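Local coordinates for protein lovastatin nonaketide synthase, polyketide synthase component (Aspergillus terreus, PDB 7CPX) that builds the dihydromonacolin L skeleton of lovastatin by iterative condensation, reduction and methylation of malonyl-CoA units, working together with the enoyl reductase LovC, at residues E980-P994 with L1126-L1138. The protein carries 2 engineered substitutions. Numbering follows the deposited sequence.
Sequences EWLDGHALQGQTVFP and LMGYNYSKDFRRL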
loop_
_atom_site.group_PDB
_atom_site.type_symbol
_atom_site.label_atom_id
_atom_site.label_comp_id
_atom_site.label_asym_id
_atom_site.label_seq_id
_atom_site.Cartn_x
_atom_site.Cartn_y
_atom_site.Cartn_z
ATOM N N GLU A 980 -16.339 20.304 -2.426
ATOM C CA GLU A 980 -17.399 21.281 -2.198
ATOM C C GLU A 980 -18.671 20.626 -1.674
ATOM O O GLU A 980 -19.301 21.133 -0.739
ATOM C CB GLU A 980 -17.687 22.039 -3.493
ATOM C CG GLU A 980 -18.096 21.146 -4.658
ATOM C CD GLU A 980 -18.199 21.905 -5.966
ATOM O OE1 GLU A 980 -17.922 23.122 -5.972
ATOM O OE2 GLU A 980 -18.555 21.283 -6.989
ATOM N N TRP A 981 -19.064 19.496 -2.260
ATOM C CA TRP A 981 -20.319 18.855 -1.890
ATOM C C TRP A 981 -20.252 18.148 -0.543
ATOM O O TRP A 981 -21.298 17.916 0.072
ATOM C CB TRP A 981 -20.733 17.852 -2.966
ATOM C CG TRP A 981 -19.698 16.809 -3.236
ATOM C CD1 TRP A 981 -18.797 16.796 -4.255
ATOM C CD2 TRP A 981 -19.461 15.621 -2.475
ATOM N NE1 TRP A 981 -18.010 15.675 -4.178
ATOM C CE2 TRP A 981 -18.400 14.935 -3.092
ATOM C CE3 TRP A 981 -20.043 15.070 -1.332
ATOM C CZ2 TRP A 981 -17.906 13.730 -2.603
ATOM C CZ3 TRP A 981 -19.552 13.875 -0.849
ATOM C CH2 TRP A 981 -18.496 13.218 -1.483
ATOM N N LEU A 982 -19.052 17.805 -0.068
ATOM C CA LEU A 982 -18.935 17.016 1.151
ATOM C C LEU A 982 -19.497 17.736 2.368
ATOM O O LEU A 982 -19.796 17.084 3.373
ATOM C CB LEU A 982 -17.471 16.647 1.394
ATOM C CG LEU A 982 -17.185 15.782 2.621
ATOM C CD1 LEU A 982 -18.061 14.543 2.629
ATOM C CD2 LEU A 982 -15.722 15.392 2.651
ATOM N N ASP A 983 -19.650 19.059 2.303
ATOM C CA ASP A 983 -20.247 19.786 3.417
ATOM C C ASP A 983 -21.702 19.397 3.635
ATOM O O ASP A 983 -22.239 19.632 4.723
ATOM C CB ASP A 983 -20.148 21.293 3.176
ATOM C CG ASP A 983 -18.728 21.751 2.915
ATOM O OD1 ASP A 983 -17.794 21.157 3.492
ATOM O OD2 ASP A 983 -18.544 22.708 2.135
ATOM N N GLY A 984 -22.350 18.804 2.629
ATOM C CA GLY A 984 -23.762 18.488 2.737
ATOM C C GLY A 984 -24.076 17.308 3.629
ATOM O O GLY A 984 -25.200 17.208 4.130
ATOM N N HIS A 985 -23.111 16.412 3.842
ATOM C CA HIS A 985 -23.330 15.221 4.664
ATOM C C HIS A 985 -22.869 15.520 6.086
ATOM O O HIS A 985 -21.691 15.408 6.435
ATOM C CB HIS A 985 -22.601 14.019 4.082
ATOM C CG HIS A 985 -23.013 12.715 4.689
ATOM N ND1 HIS A 985 -22.413 12.194 5.815
ATOM C CD2 HIS A 985 -23.972 11.829 4.331
ATOM C CE1 HIS A 985 -22.981 11.042 6.123
ATOM N NE2 HIS A 985 -23.929 10.798 5.237
ATOM N N ALA A 986 -23.827 15.906 6.919
ATOM C CA ALA A 986 -23.577 16.207 8.320
ATOM C C ALA A 986 -24.394 15.270 9.197
ATOM O O ALA A 986 -25.588 15.066 8.957
ATOM C CB ALA A 986 -23.922 17.664 8.632
ATOM N N LEU A 987 -23.746 14.701 10.208
ATOM C CA LEU A 987 -24.407 13.852 11.189
ATOM C C LEU A 987 -24.154 14.434 12.570
ATOM O O LEU A 987 -22.998 14.583 12.982
ATOM C CB LEU A 987 -23.899 12.412 11.101
ATOM C CG LEU A 987 -24.090 11.741 9.740
ATOM C CD1 LEU A 987 -23.559 10.323 9.764
ATOM C CD2 LEU A 987 -25.552 11.749 9.332
ATOM N N GLN A 988 -25.231 14.765 13.280
ATOM C CA GLN A 988 -25.131 15.403 14.589
ATOM C C GLN A 988 -24.324 16.696 14.500
ATOM O O GLN A 988 -23.552 17.035 15.398
ATOM C CB GLN A 988 -24.519 14.449 15.617
ATOM C CG GLN A 988 -25.263 13.134 15.743
ATOM C CD GLN A 988 -24.664 12.222 16.792
ATOM O OE1 GLN A 988 -23.586 12.490 17.323
ATOM N NE2 GLN A 988 -25.363 11.137 17.100
ATOM N N GLY A 989 -24.505 17.422 13.403
ATOM C CA GLY A 989 -23.802 18.668 13.151
ATOM C C GLY A 989 -22.445 18.482 12.507
ATOM O O GLY A 989 -22.076 19.236 11.604
ATOM N N GLN A 990 -21.690 17.485 12.958
ATOM C CA GLN A 990 -20.374 17.228 12.393
ATOM C C GLN A 990 -20.497 16.764 10.950
ATOM O O GLN A 990 -21.369 15.959 10.610
ATOM C CB GLN A 990 -19.639 16.168 13.212
ATOM C CG GLN A 990 -19.538 16.470 14.698
ATOM C CD GLN A 990 -18.674 17.678 15.000
ATOM O OE1 GLN A 990 -18.155 18.330 14.094
ATOM N NE2 GLN A 990 -18.514 17.981 16.283
ATOM N N THR A 991 -19.616 17.275 10.096
ATOM C CA THR A 991 -19.534 16.789 8.726
ATOM C C THR A 991 -18.888 15.410 8.729
ATOM O O THR A 991 -17.774 15.239 9.233
ATOM C CB THR A 991 -18.737 17.758 7.860
ATOM O OG1 THR A 991 -19.360 19.047 7.882
ATOM C CG2 THR A 991 -18.670 17.258 6.426
ATOM N N VAL A 992 -19.589 14.428 8.172
ATOM C CA VAL A 992 -19.169 13.034 8.204
ATOM C C VAL A 992 -19.083 12.526 6.775
ATOM O O VAL A 992 -19.987 12.771 5.967
ATOM C CB VAL A 992 -20.138 12.170 9.029
ATOM C CG1 VAL A 992 -19.676 10.726 9.044
ATOM C CG2 VAL A 992 -20.256 12.716 10.440
ATOM N N PHE A 993 -18.004 11.823 6.466
ATOM C CA PHE A 993 -17.848 11.257 5.138
ATOM C C PHE A 993 -18.928 10.206 4.917
ATOM O O PHE A 993 -19.034 9.262 5.713
ATOM C CB PHE A 993 -16.464 10.639 4.970
ATOM C CG PHE A 993 -16.101 10.357 3.540
ATOM C CD1 PHE A 993 -15.641 11.369 2.718
ATOM C CD2 PHE A 993 -16.220 9.083 3.018
ATOM C CE1 PHE A 993 -15.308 11.117 1.403
ATOM C CE2 PHE A 993 -15.888 8.823 1.706
ATOM C CZ PHE A 993 -15.431 9.842 0.895
ATOM N N PRO A 994 -19.745 10.322 3.870
ATOM C CA PRO A 994 -20.853 9.379 3.701
ATOM C C PRO A 994 -20.361 7.960 3.474
ATOM O O PRO A 994 -19.297 7.729 2.896
ATOM C CB PRO A 994 -21.590 9.917 2.469
ATOM C CG PRO A 994 -20.570 10.698 1.728
ATOM C CD PRO A 994 -19.679 11.296 2.768
ATOM N N LEU A 1126 -33.792 16.524 12.792
ATOM C CA LEU A 1126 -34.170 16.387 14.194
ATOM C C LEU A 1126 -33.522 15.161 14.819
ATOM O O LEU A 1126 -33.193 15.171 16.010
ATOM C CB LEU A 1126 -35.690 16.296 14.335
ATOM C CG LEU A 1126 -36.516 17.533 13.978
ATOM C CD1 LEU A 1126 -37.994 17.243 14.171
ATOM C CD2 LEU A 1126 -36.096 18.734 14.804
ATOM N N MET A 1127 -33.329 14.102 14.034
ATOM C CA MET A 1127 -32.703 12.878 14.518
ATOM C C MET A 1127 -31.207 12.838 14.224
ATOM O O MET A 1127 -30.598 11.765 14.288
ATOM C CB MET A 1127 -33.392 11.654 13.912
ATOM C CG MET A 1127 -34.912 11.722 13.932
ATOM S SD MET A 1127 -35.583 12.440 15.443
ATOM C CE MET A 1127 -35.138 11.192 16.647
ATOM N N GLY A 1128 -30.605 13.981 13.899
ATOM C CA GLY A 1128 -29.174 14.084 13.718
ATOM C C GLY A 1128 -28.703 14.024 12.280
ATOM O O GLY A 1128 -27.530 14.325 12.020
ATOM N N TYR A 1129 -29.571 13.652 11.342
ATOM C CA TYR A 1129 -29.212 13.582 9.925
ATOM C C TYR A 1129 -29.329 14.980 9.323
ATOM O O TYR A 1129 -30.301 15.322 8.645
ATOM C CB TYR A 1129 -30.115 12.608 9.186
ATOM C CG TYR A 1129 -30.058 11.171 9.637
ATOM C CD1 TYR A 1129 -30.788 10.743 10.733
ATOM C CD2 TYR A 1129 -29.310 10.234 8.944
ATOM C CE1 TYR A 1129 -30.755 9.433 11.141
ATOM C CE2 TYR A 1129 -29.271 8.918 9.345
ATOM C CZ TYR A 1129 -29.996 8.522 10.444
ATOM O OH TYR A 1129 -29.964 7.210 10.851
ATOM N N ASN A 1130 -28.316 15.807 9.573
ATOM C CA ASN A 1130 -28.352 17.180 9.091
ATOM C C ASN A 1130 -27.934 17.244 7.627
ATOM O O ASN A 1130 -26.996 17.965 7.275
ATOM C CB ASN A 1130 -27.442 18.064 9.943
ATOM C CG ASN A 1130 -27.778 17.991 11.417
ATOM O OD1 ASN A 1130 -26.929 17.659 12.244
ATOM N ND2 ASN A 1130 -29.026 18.295 11.754
ATOM N N TYR A 1131 -28.623 16.495 6.767
ATOM C CA TYR A 1131 -28.308 16.521 5.346
ATOM C C TYR A 1131 -28.559 17.909 4.774
ATOM O O TYR A 1131 -29.470 18.621 5.204
ATOM C CB TYR A 1131 -29.144 15.488 4.592
ATOM C CG TYR A 1131 -28.825 14.053 4.937
ATOM C CD1 TYR A 1131 -27.552 13.540 4.748
ATOM C CD2 TYR A 1131 -29.800 13.206 5.435
ATOM C CE1 TYR A 1131 -27.258 12.232 5.058
ATOM C CE2 TYR A 1131 -29.515 11.894 5.743
ATOM C CZ TYR A 1131 -28.241 11.411 5.555
ATOM O OH TYR A 1131 -27.949 10.101 5.861
ATOM N N SER A 1132 -27.746 18.291 3.792
ATOM C CA SER A 1132 -27.830 19.625 3.220
ATOM C C SER A 1132 -27.448 19.579 1.748
ATOM O O SER A 1132 -26.824 18.627 1.274
ATOM C CB SER A 1132 -26.927 20.610 3.971
ATOM O OG SER A 1132 -27.289 20.693 5.337
ATOM N N LYS A 1133 -27.826 20.643 1.039
ATOM C CA LYS A 1133 -27.526 20.837 -0.376
ATOM C C LYS A 1133 -27.617 19.539 -1.175
ATOM O O LYS A 1133 -28.714 19.004 -1.362
ATOM C CB LYS A 1133 -26.147 21.498 -0.542
ATOM C CG LYS A 1133 -25.029 20.961 0.355
ATOM C CD LYS A 1133 -23.790 21.844 0.291
ATOM C CE LYS A 1133 -23.145 21.847 -1.088
ATOM N NZ LYS A 1133 -22.068 22.869 -1.188
ATOM N N ASP A 1134 -26.482 19.025 -1.661
ATOM C CA ASP A 1134 -26.522 17.903 -2.592
ATOM C C ASP A 1134 -27.152 16.665 -1.969
ATOM O O ASP A 1134 -27.691 15.817 -2.688
ATOM C CB ASP A 1134 -25.112 17.582 -3.085
ATOM C CG ASP A 1134 -24.495 18.723 -3.868
ATOM O OD1 ASP A 1134 -25.164 19.763 -4.032
ATOM O OD2 ASP A 1134 -23.339 18.579 -4.319
ATOM N N PHE A 1135 -27.097 16.538 -0.648
ATOM C CA PHE A 1135 -27.651 15.374 0.028
ATOM C C PHE A 1135 -29.130 15.528 0.350
ATOM O O PHE A 1135 -29.739 14.587 0.870
ATOM C CB PHE A 1135 -26.853 15.085 1.302
ATOM C CG PHE A 1135 -25.457 14.604 1.032
ATOM C CD1 PHE A 1135 -24.455 15.497 0.700
ATOM C CD2 PHE A 1135 -25.152 13.258 1.090
ATOM C CE1 PHE A 1135 -23.172 15.059 0.441
ATOM C CE2 PHE A 1135 -23.871 12.811 0.834
ATOM C CZ PHE A 1135 -22.880 13.712 0.505
ATOM N N ARG A 1136 -29.719 16.686 0.054
ATOM C CA ARG A 1136 -31.165 16.857 0.040
ATOM C C ARG A 1136 -31.734 16.723 -1.367
ATOM O O ARG A 1136 -32.833 17.217 -1.638
ATOM C CB ARG A 1136 -31.548 18.212 0.632
ATOM C CG ARG A 1136 -31.248 18.363 2.112
ATOM C CD ARG A 1136 -31.636 19.748 2.599
ATOM N NE ARG A 1136 -33.068 19.992 2.457
ATOM C CZ ARG A 1136 -33.946 19.969 3.452
ATOM N NH1 ARG A 1136 -33.575 19.743 4.702
ATOM N NH2 ARG A 1136 -35.231 20.185 3.189
ATOM N N ARG A 1137 -31.006 16.063 -2.263
ATOM C CA ARG A 1137 -31.367 15.957 -3.670
ATOM C C ARG A 1137 -32.487 14.957 -3.931
ATOM O O ARG A 1137 -32.732 14.615 -5.093
ATOM C CB ARG A 1137 -30.133 15.575 -4.489
ATOM C CG ARG A 1137 -29.235 16.745 -4.855
ATOM C CD ARG A 1137 -29.789 17.523 -6.031
ATOM N NE ARG A 1137 -28.830 18.491 -6.547
ATOM C CZ ARG A 1137 -28.936 19.092 -7.724
ATOM N NH1 ARG A 1137 -29.944 18.840 -8.542
ATOM N NH2 ARG A 1137 -28.003 19.966 -8.091
ATOM N N LEU A 1138 -33.170 14.484 -2.891
ATOM C CA LEU A 1138 -34.298 13.583 -3.078
ATOM C C LEU A 1138 -35.478 14.359 -3.647
ATOM O O LEU A 1138 -36.230 14.992 -2.900
ATOM C CB LEU A 1138 -34.673 12.917 -1.755
ATOM C CG LEU A 1138 -35.777 11.862 -1.789
ATOM C CD1 LEU A 1138 -35.402 10.724 -2.713
ATOM C CD2 LEU A 1138 -36.037 11.339 -0.390
#
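H985, the predicted proton acceptor of the dehydratase, packs against two aromatic residues, Y1131 and F1135. Its CB sits over the face of the F1135 ring, 3.7 Å from the centroid in a CH-pi contact, while Y1131 makes an offset edge-to-face pair with the imidazole, the planes 60° apart. With CG anti to the backbone N (chi1 -167°), the imidazole swings alongside Y1131, and P994 CA covers one of its faces. F1135, flat and apolar, also meets W981 rim to rim, W981 CZ3 lying 3.6 Å from F1135 CZ, which completes an aromatic cluster. Glycine suits position 984, where a side chain would run into F1135 and the backbone at S1132.

Hydrogen bonds tie 984-989 to 1128-1132. Q988 N gives a nearly straight bond (170°) to a lone pair of G1128 O, 2.7 Å away; the side-chain amide of N1130 is short enough to offer OD1 to G989 N in the turn 987-990. Weaker bonds run from N1130 N to A986 O and from S1132 N to G984 O.

Y1131 and H985 both touch D1174, the predicted proton donor. The contact thus joins the predicted N-terminal and C-terminal hotdog halves, and its ring packing and backbone bonds probably fix H985 beside D1174.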